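Local coordinates for N-acetyltransferase domain-containing protein (Deinococcus radiodurans, PDB 3S6F) that binds coenzyme A and probably acts as an N-acetyltransferase of the GNAT family, at residues 17-22 against 52-57; 29-34 against 137-142; 77-82 against 93-98. All coordinates share one frame; numbering follows the deposited sequence. Where two conformers were deposited one is given.

How the contacts relate
Along the chain, contact 1 (17-22 with 52-57) closes before contact 3 (77-82 with 93-98) opens, while contact 2 (29-34 with 137-142) spans contact 3 and alternates with contact 1. The centre of contact 3, where strand 73-81 meets helix 90-102, is about 4 Å from that of the chain; the centres of contacts 1 and 2 are about 15 and 19 Å from that of contact 3 and about 22 Å apart. Contacts 1 and 3 reach the same mixed sheet and meet where Ala53 packs on Leu94. Contact 2 reaches contact 3 through Trp31 on Leu78 and a probable hydrogen bond from Glu29 N to Glu80 OE2; both touch the second subunit. This ties loop 29-34 to the cofactor-binding core.

Contact 1: residues 17-22 against 52-57; sequences EGVTPA and LARTPD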
loop_
_atom_site.group_PDB
_atom_site.type_symbol
_atom_site.label_atom_id
_atom_site.label_comp_id
_atom_site.label_asym_id
_atom_site.label_seq_id
_atom_site.Cartn_x
_atom_site.Cartn_y
_atom_site.Cartn_z
ATOM N N GLU A 17 -6.060 -14.270 -17.165
ATOM C CA GLU A 17 -6.427 -15.057 -18.350
ATOM C C GLU A 17 -6.650 -16.500 -17.933
ATOM O O GLU A 17 -5.801 -17.111 -17.314
ATOM C CB GLU A 17 -5.357 -14.937 -19.440
ATOM C CG GLU A 17 -5.237 -13.527 -19.976
ATOM C CD GLU A 17 -4.352 -13.441 -21.208
ATOM O OE1 GLU A 17 -3.318 -14.135 -21.220
ATOM O OE2 GLU A 17 -4.665 -12.740 -22.198
ATOM N N GLY A 18 -7.814 -17.034 -18.267
ATOM C CA GLY A 18 -8.114 -18.409 -17.920
ATOM C C GLY A 18 -8.557 -18.629 -16.491
ATOM O O GLY A 18 -8.696 -19.780 -16.062
ATOM N N VAL A 19 -8.798 -17.555 -15.735
ATOM C CA VAL A 19 -9.249 -17.655 -14.344
ATOM C C VAL A 19 -10.652 -17.097 -14.228
ATOM O O VAL A 19 -10.900 -15.931 -14.572
ATOM C CB VAL A 19 -8.334 -16.841 -13.423
ATOM C CG1 VAL A 19 -8.813 -16.905 -11.947
ATOM C CG2 VAL A 19 -6.890 -17.296 -13.541
ATOM N N THR A 20 -11.571 -17.925 -13.746
ATOM C CA THR A 20 -12.920 -17.486 -13.503
ATOM C C THR A 20 -13.155 -17.272 -12.011
ATOM O O THR A 20 -12.425 -17.805 -11.188
ATOM C CB THR A 20 -13.909 -18.568 -13.993
ATOM O OG1 THR A 20 -13.712 -19.741 -13.188
ATOM C CG2 THR A 20 -13.705 -18.876 -15.491
ATOM N N PRO A 21 -14.241 -16.576 -11.651
ATOM C CA PRO A 21 -14.603 -16.506 -10.225
ATOM C C PRO A 21 -14.830 -17.885 -9.611
ATOM O O PRO A 21 -14.496 -18.113 -8.447
ATOM C CB PRO A 21 -15.852 -15.624 -10.212
ATOM C CG PRO A 21 -15.650 -14.757 -11.392
ATOM C CD PRO A 21 -15.014 -15.619 -12.457
ATOM N N ALA A 22 -15.337 -18.824 -10.405
ATOM C CA ALA A 22 -15.529 -20.209 -9.946
ATOM C C ALA A 22 -14.253 -20.902 -9.535
ATOM O O ALA A 22 -14.332 -21.940 -8.893
ATOM C CB ALA A 22 -16.234 -21.068 -11.000
ATOM N N LEU A 52 -0.843 -15.788 -8.804
ATOM C CA LEU A 52 -1.718 -16.906 -8.507
ATOM C C LEU A 52 -0.966 -18.217 -8.615
ATOM O O LEU A 52 -0.183 -18.396 -9.543
ATOM C CB LEU A 52 -2.887 -16.961 -9.525
ATOM C CG LEU A 52 -3.643 -15.660 -9.769
ATOM C CD1 LEU A 52 -4.772 -15.856 -10.774
ATOM C CD2 LEU A 52 -4.194 -15.076 -8.453
ATOM N N ALA A 53 -1.284 -19.136 -7.710
ATOM C CA ALA A 53 -0.815 -20.520 -7.731
ATOM C C ALA A 53 -2.019 -21.401 -8.006
ATOM O O ALA A 53 -3.021 -21.283 -7.307
ATOM C CB ALA A 53 -0.188 -20.884 -6.391
ATOM N N ARG A 54 -1.930 -22.222 -9.054
ATOM C CA ARG A 54 -3.063 -23.003 -9.553
ATOM C C ARG A 54 -2.700 -24.481 -9.651
ATOM O O ARG A 54 -1.604 -24.833 -10.070
ATOM C CB ARG A 54 -3.487 -22.511 -10.945
ATOM C CG ARG A 54 -3.842 -21.025 -10.955
ATOM C CD ARG A 54 -4.288 -20.549 -12.328
ATOM N NE ARG A 54 -5.608 -21.020 -12.681
ATOM C CZ ARG A 54 -6.181 -20.854 -13.855
ATOM N NH1 ARG A 54 -5.517 -20.341 -14.864
ATOM N NH2 ARG A 54 -7.418 -21.242 -14.017
ATOM N N THR A 55 -3.663 -25.320 -9.329
ATOM C CA THR A 55 -3.568 -26.753 -9.627
ATOM C C THR A 55 -3.913 -26.969 -11.118
ATOM O O THR A 55 -4.421 -26.084 -11.792
ATOM C CB THR A 55 -4.483 -27.565 -8.690
ATOM O OG1 THR A 55 -5.772 -26.950 -8.643
ATOM C CG2 THR A 55 -3.912 -27.641 -7.313
ATOM N N PRO A 56 -3.656 -28.198 -11.633
ATOM C CA PRO A 56 -3.870 -28.451 -13.042
ATOM C C PRO A 56 -5.299 -28.233 -13.527
ATOM O O PRO A 56 -5.485 -27.849 -14.693
ATOM C CB PRO A 56 -3.391 -29.904 -13.224
ATOM C CG PRO A 56 -2.405 -30.117 -12.152
ATOM C CD PRO A 56 -2.867 -29.260 -10.990
ATOM N N ASP A 57 -6.285 -28.435 -12.660
ATOM C CA ASP A 57 -7.667 -28.196 -13.010
ATOM C C ASP A 57 -8.053 -26.711 -13.066
ATOM O O ASP A 57 -9.183 -26.387 -13.425
ATOM C CB ASP A 57 -8.639 -28.941 -12.081
ATOM C CG ASP A 57 -8.603 -28.455 -10.625
ATOM O OD1 ASP A 57 -7.826 -27.502 -10.299
ATOM O OD2 ASP A 57 -9.396 -29.001 -9.810
#
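Leu52 opens the second segment by laying its CD1 methyl against CG2 of Val19, 3.8 Å away, an apolar touch between strand 49-54 and the loop 17-22. Both side chains are buried, and Leu52 goes on to Phe63 of strand 60-68 and Leu44 of helix 37-46. Two residues further along the strand, Arg54 reaches the same loop with its guanidinium. The chain runs extended as far as CD and then bends at chi3 (73°), which brings the flat head over to Val19 and Gly18. Val19 CG2 sits over the centre of one face of that head, 3.6 Å above its plane, so a single methyl serves both Leu52 and Arg54. The polar grip comes from Arg54 NH2, which donates to Gly18 O at 2.8 Å. This bond is bent, with an N-H...O angle of 143°, and NH2 lies above the carbonyl plane of Gly18. Arg54 NH2 also bonds Gly58 O, and NH1 bonds Gln13 OE1, so several partners fix the rotation of the guanidinium. Beyond the strand, Thr55 OG1 donates to Asp57 OD1 at 2.7 Å within the turn that leads to strand 60-68. The side chain of Leu52 is about 13 Å from coenzyme A. Here an arginine at the end of strand 49-54 binds the loop after strand 11-13 to the antiparallel part of the sheet in the GNAT fold.

Contact 2: residues 29-34 against 137-142; sequences EGWPNP and DNQAGI
The backbones of 29-34 and 137-142 come together at Pro34 and Ala140, whose CA atoms are 4.7 Å apart, where a type I beta turn from Asn138 to Gly141 meets an irregular loop. From this turn Gln139 reaches across, its CG anti to the backbone N (chi1 -171°) and the chain extended beyond, so that the amide arrives beside Pro32 and Asn33. There OE1 accepts from Asn33 N at 2.8 Å; Asn33 N stands almost in line with the C=O bond of the amide, but its N-H is turned off that line, with an N-H...O angle of 146°. The same oxygen has Pro32 CD 3.4 Å away, and the side chains of Pro32 and Gln139 cross at about a right angle. Closer to the turn, Gln139 CG packs 3.6 Å from Trp31 CE3. The indole and the amide plane are 63° apart, so they do not stack, and the backbone O of Gln139 lies in the ring plane at the indole edge. Ala140 completes the contact: its CB approaches Pro34 O at 3.6 Å and Asn33 ND2 at 3.8 Å. The other end of the Gln139 amide, NE2, makes a weak hydrogen bond to Tyr106 OH of the second subunit, whose Leu72 packs on Trp31. The contact therefore lies at the interface with the second subunit, joining the loop that leads into helix 37-46 to the tail that follows strand 126-134.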
loop_
_atom_site.group_PDB
_atom_site.type_symbol
_atom_site.label_atom_id
_atom_site.label_comp_id
_atom_site.label_asym_id
_atom_site.label_seq_id
_atom_site.Cartn_x
_atom_site.Cartn_y
_atom_site.Cartn_z
ATOM N N GLU A 29 -10.253 -17.467 4.692
ATOM C CA GLU A 29 -10.503 -18.374 5.803
ATOM C C GLU A 29 -10.527 -17.540 7.084
ATOM O O GLU A 29 -9.632 -16.710 7.346
ATOM C CB GLU A 29 -9.433 -19.484 5.886
ATOM C CG GLU A 29 -9.749 -20.581 6.940
ATOM C CD GLU A 29 -8.530 -21.468 7.335
ATOM O OE1 GLU A 29 -7.527 -21.516 6.588
ATOM O OE2 GLU A 29 -8.579 -22.175 8.385
ATOM N N GLY A 30 -11.553 -17.715 7.906
ATOM C CA GLY A 30 -11.637 -16.982 9.165
ATOM C C GLY A 30 -12.235 -15.591 9.074
ATOM O O GLY A 30 -12.448 -14.948 10.116
ATOM N N TRP A 31 -12.544 -15.093 7.888
ATOM C CA TRP A 31 -13.120 -13.763 7.764
ATOM C C TRP A 31 -14.609 -13.833 8.048
ATOM O O TRP A 31 -15.306 -14.628 7.442
ATOM C CB TRP A 31 -12.924 -13.195 6.372
ATOM C CG TRP A 31 -11.504 -12.778 6.053
ATOM C CD1 TRP A 31 -10.329 -13.443 6.332
ATOM C CD2 TRP A 31 -11.138 -11.599 5.346
ATOM N NE1 TRP A 31 -9.265 -12.723 5.848
ATOM C CE2 TRP A 31 -9.731 -11.581 5.258
ATOM C CE3 TRP A 31 -11.852 -10.548 4.772
ATOM C CZ2 TRP A 31 -9.042 -10.556 4.637
ATOM C CZ3 TRP A 31 -11.154 -9.526 4.164
ATOM C CH2 TRP A 31 -9.768 -9.533 4.111
ATOM N N PRO A 32 -15.132 -12.946 8.912
ATOM C CA PRO A 32 -16.569 -12.989 9.151
ATOM C C PRO A 32 -17.475 -12.626 7.981
ATOM O O PRO A 32 -18.551 -13.194 7.852
ATOM C CB PRO A 32 -16.768 -11.995 10.284
ATOM C CG PRO A 32 -15.460 -11.995 10.982
ATOM C CD PRO A 32 -14.440 -12.137 9.906
ATOM N N ASN A 33 -17.033 -11.713 7.109
ATOM C CA ASN A 33 -17.848 -11.250 5.997
ATOM C C ASN A 33 -16.945 -11.040 4.801
ATOM O O ASN A 33 -16.647 -9.918 4.427
ATOM C CB ASN A 33 -18.616 -9.989 6.365
ATOM C CG ASN A 33 -19.568 -9.550 5.240
ATOM O OD1 ASN A 33 -20.067 -10.378 4.507
ATOM N ND2 ASN A 33 -19.809 -8.246 5.111
ATOM N N PRO A 34 -16.497 -12.134 4.185
ATOM C CA PRO A 34 -15.495 -12.118 3.173
ATOM C C PRO A 34 -15.957 -11.582 1.813
ATOM O O PRO A 34 -17.097 -11.779 1.436
ATOM C CB PRO A 34 -15.163 -13.631 3.083
ATOM C CG PRO A 34 -16.400 -14.304 3.341
ATOM C CD PRO A 34 -16.914 -13.517 4.473
ATOM N N ASP A 137 -17.603 -2.710 8.191
ATOM C CA ASP A 137 -18.846 -2.729 7.406
ATOM C C ASP A 137 -18.588 -3.081 5.950
ATOM O O ASP A 137 -19.480 -3.614 5.286
ATOM C CB ASP A 137 -19.577 -1.379 7.411
ATOM C CG ASP A 137 -20.084 -0.913 8.748
ATOM O OD1 ASP A 137 -20.072 -1.690 9.713
ATOM O OD2 ASP A 137 -20.532 0.260 8.776
ATOM N N ASN A 138 -17.379 -2.790 5.463
ATOM C CA ASN A 138 -17.018 -3.018 4.061
ATOM C C ASN A 138 -16.003 -4.101 3.854
ATOM O O ASN A 138 -15.312 -4.174 2.820
ATOM C CB ASN A 138 -16.566 -1.706 3.463
ATOM C CG ASN A 138 -17.705 -0.707 3.449
ATOM O OD1 ASN A 138 -18.880 -1.083 3.245
ATOM N ND2 ASN A 138 -17.402 0.498 3.735
ATOM N N GLN A 139 -15.964 -5.056 4.781
ATOM C CA GLN A 139 -15.085 -6.191 4.682
ATOM C C GLN A 139 -15.264 -7.039 3.414
ATOM O O GLN A 139 -14.307 -7.676 2.976
ATOM C CB GLN A 139 -15.193 -7.024 5.962
ATOM C CG GLN A 139 -14.150 -8.143 6.078
ATOM C CD GLN A 139 -14.309 -8.852 7.419
ATOM O OE1 GLN A 139 -15.063 -9.778 7.546
ATOM N NE2 GLN A 139 -13.623 -8.346 8.482
ATOM N N ALA A 140 -16.470 -7.059 2.844
ATOM C CA ALA A 140 -16.723 -7.833 1.643
ATOM C C ALA A 140 -16.404 -7.076 0.359
ATOM O O ALA A 140 -16.579 -7.615 -0.744
ATOM C CB ALA A 140 -18.176 -8.369 1.635
ATOM N N GLY A 141 -15.902 -5.852 0.486
ATOM C CA GLY A 141 -15.472 -5.045 -0.657
ATOM C C GLY A 141 -16.477 -4.017 -1.068
ATOM O O GLY A 141 -17.677 -4.218 -0.924
ATOM N N ILE A 142 -16.012 -2.938 -1.657
ATOM C CA ILE A 142 -16.917 -1.952 -2.268
ATOM C C ILE A 142 -17.522 -2.530 -3.540
ATOM O O ILE A 142 -16.803 -3.027 -4.430
ATOM C CB ILE A 142 -16.136 -0.667 -2.679
ATOM C CG1 ILE A 142 -15.435 -0.059 -1.485
ATOM C CG2 ILE A 142 -17.062 0.317 -3.367
ATOM C CD1 ILE A 142 -16.311 0.128 -0.231
#

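Contact 3: residues 77-82 against 93-98; sequences PLLEVQ and ELMRRV. With COA (coenzyme A), chain B.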
loop_
_atom_site.group_PDB
_atom_site.type_symbol
_atom_site.label_atom_id
_atom_site.label_comp_id
_atom_site.label_asym_id
_atom_site.label_seq_id
_atom_site.Cartn_x
_atom_site.Cartn_y
_atom_site.Cartn_z
ATOM N N PRO A 77 -1.473 -6.134 0.284
ATOM C CA PRO A 77 -2.626 -6.262 1.168
ATOM C C PRO A 77 -2.958 -7.665 1.631
ATOM O O PRO A 77 -3.373 -7.850 2.775
ATOM C CB PRO A 77 -3.779 -5.662 0.323
ATOM C CG PRO A 77 -3.100 -4.745 -0.656
ATOM C CD PRO A 77 -1.824 -5.476 -0.991
ATOM N N LEU A 78 -2.878 -8.623 0.713
ATOM C CA LEU A 78 -3.381 -9.985 0.920
ATOM C C LEU A 78 -2.382 -11.018 0.472
ATOM O O LEU A 78 -1.820 -10.917 -0.623
ATOM C CB LEU A 78 -4.689 -10.201 0.154
ATOM C CG LEU A 78 -5.864 -9.271 0.439
ATOM C CD1 LEU A 78 -6.952 -9.481 -0.623
ATOM C CD2 LEU A 78 -6.406 -9.452 1.869
ATOM N N LEU A 79 -2.214 -12.053 1.283
ATOM C CA LEU A 79 -1.451 -13.256 0.966
ATOM C C LEU A 79 -2.204 -14.418 1.591
ATOM O O LEU A 79 -2.431 -14.410 2.803
ATOM C CB LEU A 79 -0.033 -13.173 1.537
ATOM C CG LEU A 79 0.805 -14.458 1.481
ATOM C CD1 LEU A 79 1.190 -14.808 0.045
ATOM C CD2 LEU A 79 2.023 -14.340 2.396
ATOM N N GLU A 80 -2.535 -15.438 0.809
ATOM C CA GLU A 80 -3.211 -16.576 1.394
ATOM C C GLU A 80 -2.970 -17.808 0.558
ATOM O O GLU A 80 -3.011 -17.805 -0.665
ATOM C CB GLU A 80 -4.722 -16.351 1.515
ATOM C CG GLU A 80 -5.434 -17.407 2.344
ATOM C CD GLU A 80 -6.900 -17.073 2.616
ATOM O OE1 GLU A 80 -7.407 -16.083 2.035
ATOM O OE2 GLU A 80 -7.544 -17.820 3.395
ATOM N N VAL A 81 -2.711 -18.903 1.278
ATOM C CA VAL A 81 -2.627 -20.250 0.727
ATOM C C VAL A 81 -3.713 -21.059 1.404
ATOM O O VAL A 81 -3.880 -21.001 2.619
ATOM C CB VAL A 81 -1.225 -20.877 0.953
ATOM C CG1 VAL A 81 -1.186 -22.349 0.583
ATOM C CG2 VAL A 81 -0.154 -20.065 0.196
ATOM N N GLN A 82 -4.474 -21.807 0.621
ATOM C CA GLN A 82 -5.560 -22.614 1.196
ATOM C C GLN A 82 -4.974 -23.649 2.144
ATOM O O GLN A 82 -3.903 -24.192 1.903
ATOM C CB GLN A 82 -6.402 -23.249 0.100
ATOM C CG GLN A 82 -7.113 -22.142 -0.678
ATOM C CD GLN A 82 -8.181 -22.587 -1.604
ATOM O OE1 GLN A 82 -8.464 -23.765 -1.682
ATOM N NE2 GLN A 82 -8.820 -21.634 -2.313
ATOM N N GLU A 93 7.096 -18.685 -1.699
ATOM C CA GLU A 93 7.288 -18.599 -3.134
ATOM C C GLU A 93 6.429 -17.490 -3.751
ATOM O O GLU A 93 6.903 -16.755 -4.627
ATOM C CB GLU A 93 7.014 -19.954 -3.777
ATOM C CG GLU A 93 7.259 -19.983 -5.280
ATOM C CD GLU A 93 8.686 -19.841 -5.715
ATOM O OE1 GLU A 93 9.589 -20.078 -4.880
ATOM O OE2 GLU A 93 8.913 -19.480 -6.874
ATOM N N LEU A 94 5.166 -17.398 -3.321
ATOM C CA LEU A 94 4.303 -16.323 -3.780
ATOM C C LEU A 94 4.904 -14.966 -3.451
ATOM O O LEU A 94 4.861 -14.036 -4.262
ATOM C CB LEU A 94 2.915 -16.484 -3.175
ATOM C CG LEU A 94 2.059 -17.580 -3.819
ATOM C CD1 LEU A 94 0.840 -17.881 -2.923
ATOM C CD2 LEU A 94 1.635 -17.217 -5.229
HETATM N N MSE A 95 5.415 -14.816 -2.225
HETATM C CA MSE A 95 6.050 -13.561 -1.846
HETATM C C MSE A 95 7.267 -13.237 -2.723
HETATM O O MSE A 95 7.424 -12.108 -3.205
HETATM C CB MSE A 95 6.445 -13.589 -0.369
HETATM C CG MSE A 95 5.313 -13.409 0.593
HETATM SE SE MSE A 95 4.481 -11.657 0.500
HETATM C CE MSE A 95 6.051 -10.616 1.093
ATOM N N ARG A 96 8.137 -14.222 -2.942
ATOM C CA ARG A 96 9.279 -13.957 -3.808
ATOM C C ARG A 96 8.806 -13.543 -5.212
ATOM O O ARG A 96 9.349 -12.611 -5.820
ATOM C CB ARG A 96 10.181 -15.197 -3.896
ATOM C CG ARG A 96 11.006 -15.491 -2.653
ATOM C CD ARG A 96 12.030 -16.598 -2.889
ATOM N NE ARG A 96 11.398 -17.880 -3.022
ATOM C CZ ARG A 96 11.112 -18.681 -1.990
ATOM N NH1 ARG A 96 11.453 -18.364 -0.731
ATOM N NH2 ARG A 96 10.496 -19.816 -2.265
ATOM N N ARG A 97 7.794 -14.234 -5.738
ATOM C CA ARG A 97 7.306 -13.924 -7.076
ATOM C C ARG A 97 6.658 -12.551 -7.153
ATOM O O ARG A 97 6.840 -11.864 -8.151
ATOM C CB ARG A 97 6.374 -15.020 -7.563
ATOM C CG ARG A 97 7.149 -16.291 -7.938
ATOM C CD ARG A 97 6.218 -17.439 -8.225
ATOM N NE ARG A 97 6.938 -18.634 -8.659
ATOM C CZ ARG A 97 7.146 -18.965 -9.927
ATOM N NH1 ARG A 97 6.694 -18.234 -10.932
ATOM N NH2 ARG A 97 7.790 -20.107 -10.173
ATOM N N VAL A 98 5.913 -12.125 -6.134
ATOM C CA VAL A 98 5.286 -10.800 -6.217
ATOM C C VAL A 98 6.347 -9.699 -6.098
ATOM O O VAL A 98 6.240 -8.660 -6.752
ATOM C CB VAL A 98 4.129 -10.621 -5.216
ATOM C CG1 VAL A 98 4.576 -10.305 -3.790
ATOM C CG2 VAL A 98 3.161 -9.551 -5.739
HETATM N N1A COA B . 1.492 -18.817 13.245
HETATM C C2A COA B . 2.791 -19.262 13.373
HETATM N N3A COA B . 3.580 -19.535 12.280
HETATM C C4A COA B . 3.039 -19.374 11.046
HETATM C C5A COA B . 1.722 -18.956 10.890
HETATM C C6A COA B . 0.944 -18.646 12.004
HETATM N N6A COA B . -0.313 -18.200 11.896
HETATM N N7A COA B . 1.473 -18.899 9.554
HETATM C C8A COA B . 2.591 -19.283 8.902
HETATM N N9A COA B . 3.569 -19.584 9.807
HETATM C C1B COA B . 4.942 -19.993 9.521
HETATM C C2B COA B . 5.256 -21.382 10.060
HETATM O O2B COA B . 6.603 -21.347 10.419
HETATM C C3B COA B . 5.096 -22.319 8.873
HETATM O O3B COA B . 5.840 -23.520 8.975
HETATM P P3B COA B . 5.127 -24.886 9.488
HETATM O O7A COA B . 4.603 -24.593 10.871
HETATM O O8A COA B . 4.002 -25.209 8.538
HETATM O O9A COA B . 6.224 -25.923 9.472
HETATM C C4B COA B . 5.584 -21.397 7.767
HETATM O O4B COA B . 5.147 -20.094 8.133
HETATM C C5B COA B . 5.045 -21.765 6.397
HETATM O O5B COA B . 5.807 -21.094 5.410
HETATM P P1A COA B . 5.501 -21.451 3.865
HETATM O O1A COA B . 6.518 -20.698 3.084
HETATM O O2A COA B . 5.375 -22.928 3.630
HETATM O O3A COA B . 4.108 -20.698 3.673
HETATM P P2A COA B . 2.630 -21.318 3.572
HETATM O O4A COA B . 2.391 -22.245 4.703
HETATM O O5A COA B . 2.445 -21.831 2.187
HETATM O O6A COA B . 1.800 -19.970 3.708
HETATM C CBP COA B . 0.766 -18.251 5.008
HETATM C CCP COA B . 2.021 -19.083 4.804
HETATM C CDP COA B . 0.453 -17.478 3.713
HETATM C CEP COA B . 1.020 -17.238 6.147
HETATM C CAP COA B . -0.355 -19.240 5.377
HETATM O OAP COA B . -0.170 -19.748 6.686
HETATM C C9P COA B . -1.707 -18.569 5.310
HETATM O O9P COA B . -2.369 -18.500 4.162
HETATM N N8P COA B . -2.270 -18.095 6.413
HETATM C C7P COA B . -3.572 -17.439 6.399
HETATM C C6P COA B . -3.547 -16.010 5.838
HETATM C C5P COA B . -2.412 -15.229 6.437
HETATM O O5P COA B . -2.233 -15.250 7.658
HETATM N N4P COA B . -1.663 -14.534 5.568
HETATM C C3P COA B . -0.697 -13.543 5.978
HETATM C C2P COA B . -1.286 -12.164 5.684
HETATM S S1P COA B . -2.673 -11.724 6.786
#
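Leu79 and Leu94 cross obliquely in the core, the strand residue bringing CD1 to within 4.0 Å of Leu94 CB. The other branch of Leu79 is shared: CD2 touches Met95 CG at 3.9 Å and lies 3.7 Å from the CDP methyl of coenzyme A. A chi1 of 170° swings the Leu79 branch away from its own N, which puts CD1 and CD2 on the helix and lets CD2 touch the cofactor as well. Met95, a selenomethionine, is bent at chi2 and chi3, which leaves SE as well as CG close to Leu79 CD2. Toward the end of the strand, Val81 CG2 meets Leu94 CD1 at 3.9 Å, so Leu94 bridges two strand residues, with CB on one and CD1 on the other. Between them Glu80 leaves the strand on the side away from the helix, and its carboxylate takes the backbone N-H groups of Phe28 and Glu29. The backbone of strand 79-81 holds the pantetheine arm: Leu79 O accepts from N4P of coenzyme A at 2.9 Å, and Val81 N donates to its O9P at 2.9 Å in an almost straight bond (177°). Ser92, Ser87, Gly89 and Gly91 add further hydrogen bonds to the cofactor. The axes of strand 79-81 and helix 93-98 run at 142° between their N-to-C directions, in a beta-alpha-beta unit, the core of the GNAT fold, where pantetheine pairs with this strand much as another strand would.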